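SUMO-1 cysteine protease S273R (African swine fever virus pig/Kenya/KEN-50/1950, PDB 6LJ9) probably cleaves the viral polyproteins pp220 and pp62 into core-shell proteins as a cysteine protease, and blunts host innate immune responses. Local coordinates at residues B[77-82]-B[93-98]. Residues are numbered along the deposited sequence; the frame is centred on the assembly and turned at random.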
ATOM      1  N   LYS B  77     -20.013   0.997  -5.204  1.00 30.93           N
ATOM      2  CA  LYS B  77     -19.682  -0.366  -4.831  1.00 25.56           C
ATOM      3  C   LYS B  77     -20.523  -1.347  -5.647  1.00 31.75           C
ATOM      4  O   LYS B  77     -21.494  -0.978  -6.312  1.00 34.90           O
ATOM      5  CB  LYS B  77     -19.894  -0.579  -3.333  1.00 27.45           C
ATOM      6  CG  LYS B  77     -18.898   0.167  -2.458  1.00 28.55           C
ATOM      7  CD  LYS B  77     -19.190  -0.030  -0.979  1.00 24.25           C
ATOM      8  CE  LYS B  77     -18.114   0.612  -0.115  1.00 30.92           C
ATOM      9  NZ  LYS B  77     -18.455   0.567   1.335  1.00 25.17           N
ATOM     10  N   ALA B  78     -20.130  -2.617  -5.594  1.00 28.82           N
ATOM     11  CA  ALA B  78     -20.808  -3.635  -6.377  1.00 29.94           C
ATOM     12  C   ALA B  78     -22.236  -3.840  -5.873  1.00 35.86           C
ATOM     13  O   ALA B  78     -22.515  -3.668  -4.685  1.00 31.97           O
ATOM     14  CB  ALA B  78     -20.042  -4.953  -6.313  1.00 25.76           C
ATOM     15  N   PRO B  79     -23.161  -4.196  -6.761  1.00 41.88           N
ATOM     16  CA  PRO B  79     -24.520  -4.514  -6.313  1.00 30.04           C
ATOM     17  C   PRO B  79     -24.564  -5.868  -5.625  1.00 31.49           C
ATOM     18  O   PRO B  79     -23.822  -6.791  -5.969  1.00 32.19           O
ATOM     19  CB  PRO B  79     -25.328  -4.522  -7.614  1.00 26.78           C
ATOM     20  CG  PRO B  79     -24.330  -4.915  -8.653  1.00 28.43           C
ATOM     21  CD  PRO B  79     -23.026  -4.288  -8.226  1.00 29.99           C
ATOM     22  N   GLY B  80     -25.449  -5.979  -4.638  1.00 27.08           N
ATOM     23  CA  GLY B  80     -25.591  -7.205  -3.891  1.00 28.34           C
ATOM     24  C   GLY B  80     -26.533  -7.083  -2.711  1.00 44.09           C
ATOM     25  O   GLY B  80     -27.049  -6.004  -2.401  1.00 46.02           O
ATOM     26  N   PRO B  81     -26.776  -8.205  -2.025  1.00 36.21           N
ATOM     27  CA  PRO B  81     -27.671  -8.186  -0.860  1.00 25.94           C
ATOM     28  C   PRO B  81     -27.117  -7.352   0.284  1.00 33.79           C
ATOM     29  O   PRO B  81     -26.487  -7.881   1.205  1.00 29.92           O
ATOM     30  CB  PRO B  81     -27.779  -9.669  -0.478  1.00 23.37           C
ATOM     31  CG  PRO B  81     -26.536 -10.293  -1.025  1.00 25.05           C
ATOM     32  CD  PRO B  81     -26.220  -9.544  -2.284  1.00 30.16           C
ATOM     33  N   ARG B  82     -27.355  -6.040   0.234  1.00 19.84           N
ATOM     34  CA  ARG B  82     -26.803  -5.140   1.239  1.00 22.59           C
ATOM     35  C   ARG B  82     -27.624  -5.149   2.524  1.00 36.17           C
ATOM     36  O   ARG B  82     -27.058  -5.131   3.622  1.00 29.52           O
ATOM     37  CB  ARG B  82     -26.714  -3.721   0.675  1.00 22.18           C
ATOM     38  CG  ARG B  82     -26.304  -2.667   1.689  1.00 17.21           C
ATOM     39  CD  ARG B  82     -26.578  -1.267   1.164  1.00 27.34           C
ATOM     40  NE  ARG B  82     -26.429  -0.256   2.206  1.00 34.20           N
ATOM     41  CZ  ARG B  82     -25.340   0.485   2.379  1.00 29.25           C
ATOM     42  NH1 ARG B  82     -24.297   0.336   1.573  1.00 32.22           N
ATOM     43  NH2 ARG B  82     -25.295   1.380   3.357  1.00 26.60           N
ATOM     44  N   ILE B  93     -18.932 -11.519  -5.341  1.00 22.13           N
ATOM     45  CA  ILE B  93     -17.596 -11.624  -4.768  1.00 24.64           C
ATOM     46  C   ILE B  93     -16.538 -11.163  -5.763  1.00 23.99           C
ATOM     47  O   ILE B  93     -15.582 -10.474  -5.392  1.00 34.28           O
ATOM     48  CB  ILE B  93     -17.347 -13.065  -4.293  1.00 33.24           C
ATOM     49  CG1 ILE B  93     -18.352 -13.441  -3.203  1.00 22.47           C
ATOM     50  CG2 ILE B  93     -15.919 -13.227  -3.799  1.00 29.96           C
ATOM     51  CD1 ILE B  93     -18.320 -14.899  -2.813  1.00 28.32           C
ATOM     52  N   ASP B  94     -16.691 -11.530  -7.037  1.00 26.01           N
ATOM     53  CA  ASP B  94     -15.707 -11.144  -8.043  1.00 29.81           C
ATOM     54  C   ASP B  94     -15.660  -9.631  -8.210  1.00 34.14           C
ATOM     55  O   ASP B  94     -14.581  -9.028  -8.239  1.00 30.12           O
ATOM     56  CB  ASP B  94     -16.028 -11.819  -9.377  1.00 42.76           C
ATOM     57  CG  ASP B  94     -14.895 -11.702 -10.378  1.00 58.51           C
ATOM     58  OD1 ASP B  94     -13.772 -12.143 -10.059  1.00 62.37           O
ATOM     59  OD2 ASP B  94     -15.131 -11.176 -11.486  1.00 60.90           O
ATOM     60  N   GLU B  95     -16.830  -8.999  -8.314  1.00 26.25           N
ATOM     61  CA  GLU B  95     -16.891  -7.557  -8.503  1.00 27.95           C
ATOM     62  C   GLU B  95     -16.484  -6.786  -7.254  1.00 20.95           C
ATOM     63  O   GLU B  95     -16.107  -5.615  -7.360  1.00 33.07           O
ATOM     64  CB  GLU B  95     -18.300  -7.159  -8.943  1.00 34.34           C
ATOM     65  CG  GLU B  95     -18.712  -7.780 -10.269  1.00 48.73           C
ATOM     66  CD  GLU B  95     -20.201  -7.684 -10.524  1.00 71.02           C
ATOM     67  OE1 GLU B  95     -20.887  -6.959  -9.774  1.00 74.36           O
ATOM     68  OE2 GLU B  95     -20.687  -8.336 -11.473  1.00 77.57           O
ATOM     69  N   THR B  96     -16.547  -7.413  -6.077  1.00 24.90           N
ATOM     70  CA  THR B  96     -16.075  -6.757  -4.862  1.00 22.62           C
ATOM     71  C   THR B  96     -14.553  -6.789  -4.776  1.00 21.72           C
ATOM     72  O   THR B  96     -13.919  -5.771  -4.476  1.00 23.86           O
ATOM     73  CB  THR B  96     -16.698  -7.418  -3.628  1.00 22.94           C
ATOM     74  OG1 THR B  96     -18.111  -7.187  -3.621  1.00 20.52           O
ATOM     75  CG2 THR B  96     -16.090  -6.853  -2.351  1.00 26.00           C
ATOM     76  N   LEU B  97     -13.950  -7.952  -5.044  1.00 22.30           N
ATOM     77  CA  LEU B  97     -12.496  -8.064  -4.989  1.00 23.10           C
ATOM     78  C   LEU B  97     -11.829  -7.262  -6.099  1.00 21.91           C
ATOM     79  O   LEU B  97     -10.707  -6.774  -5.920  1.00 23.84           O
ATOM     80  CB  LEU B  97     -12.077  -9.532  -5.066  1.00 21.99           C
ATOM     81  CG  LEU B  97     -12.557 -10.425  -3.919  1.00 26.43           C
ATOM     82  CD1 LEU B  97     -12.001 -11.830  -4.072  1.00 20.34           C
ATOM     83  CD2 LEU B  97     -12.164  -9.830  -2.576  1.00 13.96           C
ATOM     84  N   GLN B  98     -12.498  -7.116  -7.246  1.00 16.08           N
ATOM     85  CA  GLN B  98     -11.973  -6.256  -8.301  1.00 30.29           C
ATOM     86  C   GLN B  98     -11.932  -4.795  -7.869  1.00 22.20           C
ATOM     87  O   GLN B  98     -11.047  -4.049  -8.303  1.00 31.01           O
ATOM     88  CB  GLN B  98     -12.808  -6.411  -9.571  1.00 24.63           C
ATOM     89  CG  GLN B  98     -12.559  -7.704 -10.330  1.00 34.31           C
ATOM     90  CD  GLN B  98     -13.506  -7.881 -11.500  1.00 49.82           C
ATOM     91  OE1 GLN B  98     -14.684  -7.534 -11.419  1.00 67.10           O
ATOM     92  NE2 GLN B  98     -12.994  -8.418 -12.601  1.00 44.79           N
TER
HETATM   93  O   HOH W   1     -18.398  -4.145  -3.575  1.00 26.43           O
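Ala78 meets the helix 90-103 with its methyl group, which points toward it and touches two consecutive residues. On one side its CB lies 3.8 Å from CB of Glu95; on the other it comes to 4.0 Å from OG1 of Thr96. With nothing beyond CB on Ala78, the two backbones approach to 5.9 Å between CA of Ala78 and CA of Thr96. A water bridges the same pair: it accepts from Ala78 N at 3.1 Å and donates to Thr96 OG1, also at 3.1 Å. The Thr96 hydroxyl sits beside its own backbone N (chi1 -66°), which carries OG1 to the near face of the helix, where it also hydrogen-bonds to Asn92 O one turn back. OG1 is thereby tied both to its own helix and, through the water, to the strand.

At Pro79 the ring is crossed at about a right angle by the side chain of Glu95. That chain leaves beside its backbone N (chi1 -62°) and runs on extended, bringing OE1 to 3.8 Å from Pro79 CD, a van der Waals touch. Pro79 O turns to another partner, the side-chain ND2 of Asn92, so the helix holds this residue from an earlier turn as well.

From Gly80 onward the chain leaves the helix, and Pro81 centres an inverse gamma turn. Phe270 touches both Pro81 and Thr96, while Ala78 is hydrogen-bonded through its backbone to Arg271. The arrangement is thus a small strand-on-helix packing away from the catalytic residues: the short, weakly bonded strand 78-79, which runs parallel to strand 270-271 near the C-terminus, rests against helix 90-103, whose Ile93 and Leu97 pack on Leu237 of helix 232-244, which begins at Cys232, the probable nucleophile, in the Ulp1-type catalytic domain.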